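Putative glutathionylspermidine synthase (PDB 3N6X) is of unproven function but, with its circularly permuted ATP-grasp fold, probably catalyses an ATP-dependent ligation such as glutathionylspermidine synthesis. Local coordinates at residues Leu252-Asn257 and Leu299-Asn304; Asp279-Pro284 and Ser291-Pro296. One frame throughout, in Å; residues are numbered along the deposited sequence. Where two conformers were deposited one is given.

Interaction 1 of 2, residues Leu252-Asn257 and Leu299-Asn304; sequences LFVRNN and LSVYRN. With SO4 (sulfate ion), chain C.
Asn257 makes the polar part of this contact with the end of the helix that carries Val301. Its ND2 donates to the backbone O of Asn304 at 3.2 Å. The bond is nearly straight, 169° at the hydrogen, and the acceptor lies in the amide plane of Asn257. The donor stands well above the carbonyl plane of Asn304. A chi1 of -156° puts CG of Asn257 roughly opposite the backbone N and carries the amide toward the helix. The OD1 of the same amide packs against CB of Asn304 at 3.4 Å. The two asparagine side chains cross at about a right angle, with their amide planes 79° apart. A water donates to Asn257 OD1 at 2.8 Å and also to Ser300 OG, and so bridges the segments a second time.

The arrangement joins an edge of a sheet to a helix. The strand around Leu252-Val254 pairs antiparallel with 259-261. The two form a beta hairpin, and Asn257 lies in its connecting turn. Asn304 is the first residue beyond helix 298-303. Its own amide folds back, and ND2 donates to Ser300 O at 2.8 Å.

The apolar part is small. Val254 CG1 meets Val301 CG2 at 3.6 Å, and the two side chains run antiparallel past one another. The other methyl of Val301, CG1, lies against the backbone carbonyl of Asn257. Val259 of the neighbouring strand touches both valines.

A sulfate, probably from the crystallisation liquor, sits on the helix side. Ser300 OG donates to its O4 at 2.9 Å. Arg303 NE reaches O1 at 3.0 Å, with the oxygen at the guanidinium edge. Asn304 ND2 adds a weak bond to O2. Arg303 NH1 is held by Glu130 O.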
# COMPACT_ATOMS: atom_id res chain seq x y z
N LEU A 252 20.85 13.55 13.24
CA LEU A 252 19.98 14.64 13.68
C LEU A 252 20.07 14.80 15.18
O LEU A 252 20.45 13.87 15.89
CB LEU A 252 18.50 14.34 13.30
CG LEU A 252 18.21 14.02 11.83
CD1 LEU A 252 16.73 13.66 11.64
CD2 LEU A 252 18.61 15.17 10.92
N PHE A 253 19.69 15.97 15.68
CA PHE A 253 19.65 16.23 17.10
C PHE A 253 18.65 17.31 17.38
O PHE A 253 18.34 18.10 16.49
CB PHE A 253 21.06 16.56 17.70
CG PHE A 253 21.68 17.86 17.22
CD1 PHE A 253 21.44 19.06 17.88
CD2 PHE A 253 22.51 17.88 16.10
CE1 PHE A 253 21.97 20.26 17.41
CE2 PHE A 253 23.06 19.08 15.64
CZ PHE A 253 22.79 20.26 16.30
N VAL A 254 18.14 17.35 18.60
CA VAL A 254 17.13 18.30 19.02
C VAL A 254 17.72 19.33 19.99
O VAL A 254 18.49 18.98 20.88
CB VAL A 254 15.95 17.51 19.70
CG1 VAL A 254 15.14 18.40 20.64
CG2 VAL A 254 15.05 16.86 18.65
N ARG A 255 17.29 20.61 19.85
CA ARG A 255 17.52 21.67 20.83
C ARG A 255 16.61 22.87 20.63
O ARG A 255 16.32 23.24 19.49
CB ARG A 255 19.00 22.08 20.99
CG ARG A 255 19.58 22.82 19.83
CD ARG A 255 20.84 23.55 20.23
NE ARG A 255 21.76 23.62 19.10
CZ ARG A 255 21.67 24.53 18.15
NH1 ARG A 255 20.76 25.49 18.21
NH2 ARG A 255 22.53 24.52 17.13
N ASN A 256 16.14 23.45 21.74
CA ASN A 256 15.23 24.59 21.78
C ASN A 256 14.10 24.53 20.75
O ASN A 256 13.89 25.45 19.94
CB ASN A 256 16.00 25.90 21.77
CG ASN A 256 16.88 26.06 22.98
OD1 ASN A 256 16.58 25.57 24.08
ND2 ASN A 256 18.00 26.71 22.80
N ASN A 257 13.32 23.43 20.83
CA ASN A 257 12.15 23.18 19.99
C ASN A 257 12.45 23.18 18.49
O ASN A 257 11.68 23.70 17.68
CB ASN A 257 11.00 24.14 20.33
CG ASN A 257 9.65 23.60 19.93
OD1 ASN A 257 9.43 22.39 19.93
ND2 ASN A 257 8.74 24.49 19.56
N LEU A 299 9.73 13.73 19.49
CA LEU A 299 8.29 13.81 19.72
C LEU A 299 7.86 15.15 20.32
O LEU A 299 6.88 15.74 19.87
CB LEU A 299 7.80 12.63 20.58
CG LEU A 299 6.28 12.60 20.82
CD1 LEU A 299 5.50 12.37 19.50
CD2 LEU A 299 5.92 11.57 21.86
N SER A 300 8.64 15.67 21.31
CA SER A 300 8.37 16.97 21.94
C SER A 300 8.40 18.15 20.93
O SER A 300 7.56 19.04 21.02
CB SER A 300 9.35 17.22 23.08
OG SER A 300 9.24 18.55 23.59
N VAL A 301 9.38 18.14 19.99
CA VAL A 301 9.49 19.19 18.95
C VAL A 301 8.25 19.16 18.02
O VAL A 301 7.71 20.20 17.66
CB VAL A 301 10.82 19.05 18.13
CG1 VAL A 301 10.95 20.14 17.08
CG2 VAL A 301 12.03 19.06 19.05
N TYR A 302 7.83 17.96 17.65
CA TYR A 302 6.68 17.72 16.80
C TYR A 302 5.40 18.18 17.51
O TYR A 302 4.61 18.93 16.94
CB TYR A 302 6.61 16.23 16.42
CG TYR A 302 5.42 15.85 15.56
CD1 TYR A 302 5.08 16.60 14.43
CD2 TYR A 302 4.68 14.70 15.83
CE1 TYR A 302 4.02 16.22 13.61
CE2 TYR A 302 3.64 14.29 15.00
CZ TYR A 302 3.30 15.06 13.89
OH TYR A 302 2.28 14.67 13.08
N ARG A 303 5.21 17.76 18.78
CA ARG A 303 4.05 18.14 19.60
C ARG A 303 3.98 19.66 19.80
O ARG A 303 2.88 20.19 19.91
CB ARG A 303 4.08 17.43 20.96
CG ARG A 303 3.68 15.94 20.93
CD ARG A 303 3.87 15.24 22.28
NE ARG A 303 3.59 16.13 23.42
CZ ARG A 303 2.38 16.34 23.93
NH1 ARG A 303 1.32 15.72 23.43
NH2 ARG A 303 2.22 17.18 24.94
N ASN A 304 5.15 20.36 19.80
CA ASN A 304 5.22 21.82 20.01
C ASN A 304 5.43 22.66 18.74
O ASN A 304 5.72 23.85 18.83
CB ASN A 304 6.25 22.17 21.09
CG ASN A 304 5.81 21.75 22.46
OD1 ASN A 304 4.99 22.39 23.09
ND2 ASN A 304 6.30 20.61 22.92
S SO4 C . 6.19 18.11 25.74
O1 SO4 C . 6.16 17.35 24.48
O2 SO4 C . 5.15 19.15 25.72
O3 SO4 C . 5.95 17.19 26.87
O4 SO4 C . 7.52 18.75 25.89
O HOH W 1 10.11 21.14 22.31

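Interaction 2 of 2, residues Asp279-Pro284 and Ser291-Pro296; sequences DDFIDP and SMLGVP
Val295 N donates to Ile282 O at 2.8 Å, and Ser291 OG donates to Phe281 O, also at 2.8 Å. The first bond is nearly straight, 171° at the hydrogen, though the donor stands above the carbonyl plane. Both bonds close a compact, irregular loop lying between strand 268-275 and helix 298-303. Within it Ser291 forms an ST turn. Its OG accepts from Leu293 N at 3.2 Å while it donates to Phe281 O. With OG anti to the backbone N (chi1 175°), the hydroxyl can reach both partners, and the two bonds should fix its rotation. An alanine at Ser291 is likely to leave Phe281 O without this donor and the turn at Leu293 N without its acceptor.

Gly294 lies directly against the backbone of 281-283, its CA 3.2 Å from Ile282 O. A CB here would run into Ile282 C and Phe281 O. The lack of a side chain thus lets the two backbones come this close.

Asp283 works mainly outside the two segments. Its OD1 accepts from Gly297 N and Leu285 N, and OD2 from Leu299 N. Through Leu285 it holds its own side of the loop, and through Gly297 and Leu299 the backbone after Pro296.

Packing completes the contact at both ends. Pro284 CG meets Pro296 CG at 3.9 Å. The CD of Pro284 lies over the start of the Pro296 backbone. Leu285 also touches Pro296. At the other end the Phe281 ring and the Leu293 side chain run alongside each other. Leu293 CD1 approaches Phe281 CD2 to 3.8 Å. On the edge of the same ring, near its plane, Ser291 OG comes to 3.5 Å from Phe281 CD2.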
# COMPACT_ATOMS: atom_id res chain seq x y z
N ASP A 279 6.77 4.45 14.65
CA ASP A 279 6.57 5.34 15.82
C ASP A 279 7.41 4.92 16.99
O ASP A 279 8.07 5.75 17.60
CB ASP A 279 5.08 5.30 16.27
CG ASP A 279 4.14 6.05 15.40
OD1 ASP A 279 4.61 6.75 14.48
OD2 ASP A 279 2.92 5.98 15.65
N ASP A 280 7.32 3.65 17.36
CA ASP A 280 7.99 3.06 18.52
C ASP A 280 9.47 3.35 18.59
O ASP A 280 10.03 3.33 19.68
CB ASP A 280 7.78 1.54 18.51
CG ASP A 280 6.53 1.09 19.20
OD1 ASP A 280 6.10 1.78 20.15
OD2 ASP A 280 6.01 0.01 18.84
N PHE A 281 10.12 3.56 17.44
CA PHE A 281 11.58 3.70 17.36
C PHE A 281 12.10 5.12 17.12
O PHE A 281 13.31 5.30 17.03
CB PHE A 281 12.12 2.77 16.28
CG PHE A 281 12.11 1.31 16.66
CD1 PHE A 281 10.96 0.54 16.49
CD2 PHE A 281 13.26 0.69 17.15
CE1 PHE A 281 10.95 -0.81 16.83
CE2 PHE A 281 13.24 -0.66 17.49
CZ PHE A 281 12.09 -1.40 17.34
N ILE A 282 11.21 6.13 17.00
CA ILE A 282 11.63 7.49 16.64
C ILE A 282 12.23 8.34 17.77
O ILE A 282 12.90 9.32 17.47
CB ILE A 282 10.54 8.29 15.87
CG1 ILE A 282 9.28 8.54 16.72
CG2 ILE A 282 10.22 7.66 14.52
CD1 ILE A 282 8.90 9.95 16.81
N ASP A 283 11.90 8.05 19.03
CA ASP A 283 12.34 8.90 20.13
C ASP A 283 12.50 8.09 21.43
O ASP A 283 11.50 7.78 22.11
CB ASP A 283 11.37 10.10 20.33
CG ASP A 283 11.76 11.11 21.41
OD1 ASP A 283 12.82 10.91 22.05
OD2 ASP A 283 11.00 12.08 21.63
N PRO A 284 13.77 7.78 21.82
CA PRO A 284 13.99 6.98 23.03
C PRO A 284 13.58 7.66 24.35
O PRO A 284 13.46 6.98 25.35
CB PRO A 284 15.48 6.64 22.98
CG PRO A 284 16.08 7.60 22.05
CD PRO A 284 15.03 8.05 21.10
N SER A 291 15.87 2.06 21.67
CA SER A 291 16.00 2.37 20.24
C SER A 291 17.25 3.19 19.91
O SER A 291 17.56 4.16 20.60
CB SER A 291 14.75 3.07 19.71
OG SER A 291 14.92 3.47 18.36
N MSE A 292 17.94 2.81 18.84
CA MSE A 292 19.10 3.54 18.33
C MSE A 292 18.79 4.11 16.95
O MSE A 292 19.69 4.64 16.28
CB MSE A 292 20.30 2.63 18.27
CG MSE A 292 20.93 2.39 19.60
SE MSE A 292 22.37 1.17 19.37
CE MSE A 292 23.09 1.18 21.22
N LEU A 293 17.51 4.00 16.51
CA LEU A 293 17.07 4.46 15.19
C LEU A 293 16.57 5.88 15.22
O LEU A 293 16.52 6.53 14.18
CB LEU A 293 15.95 3.54 14.65
CG LEU A 293 16.25 2.06 14.58
CD1 LEU A 293 15.10 1.34 13.94
CD2 LEU A 293 17.56 1.78 13.82
N GLY A 294 16.15 6.33 16.39
CA GLY A 294 15.48 7.61 16.54
C GLY A 294 16.33 8.79 16.95
O GLY A 294 17.56 8.77 16.83
N VAL A 295 15.64 9.85 17.37
CA VAL A 295 16.22 11.13 17.71
C VAL A 295 15.66 11.53 19.07
O VAL A 295 14.46 11.83 19.17
CB VAL A 295 15.86 12.20 16.60
CG1 VAL A 295 16.57 13.53 16.86
CG2 VAL A 295 16.17 11.67 15.19
N PRO A 296 16.49 11.57 20.14
CA PRO A 296 15.95 11.95 21.46
C PRO A 296 15.30 13.33 21.49
O PRO A 296 15.89 14.31 21.03
CB PRO A 296 17.18 11.87 22.38
CG PRO A 296 18.11 10.91 21.67
CD PRO A 296 17.92 11.19 20.22

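Following the chain from the N terminus, residues 252-257 come first, at the edge strand of a mixed sheet. The chain then passes through strands 259-261 and 268-275 and enters the long loop before helix 298-303. There interaction 2 closes a short loop of six residues between Pro284 and Ser291. Helix 298-303 follows, and interaction 1 closes the larger loop of 41 residues, which contains all of interaction 2. The contacts are thus nested and do not cross. They also touch. The Asp283 carboxylate joins the inner loop to the first turn of helix 298-303. Val295 packs on Leu252 and Val254, linking the inner loop to the edge strand.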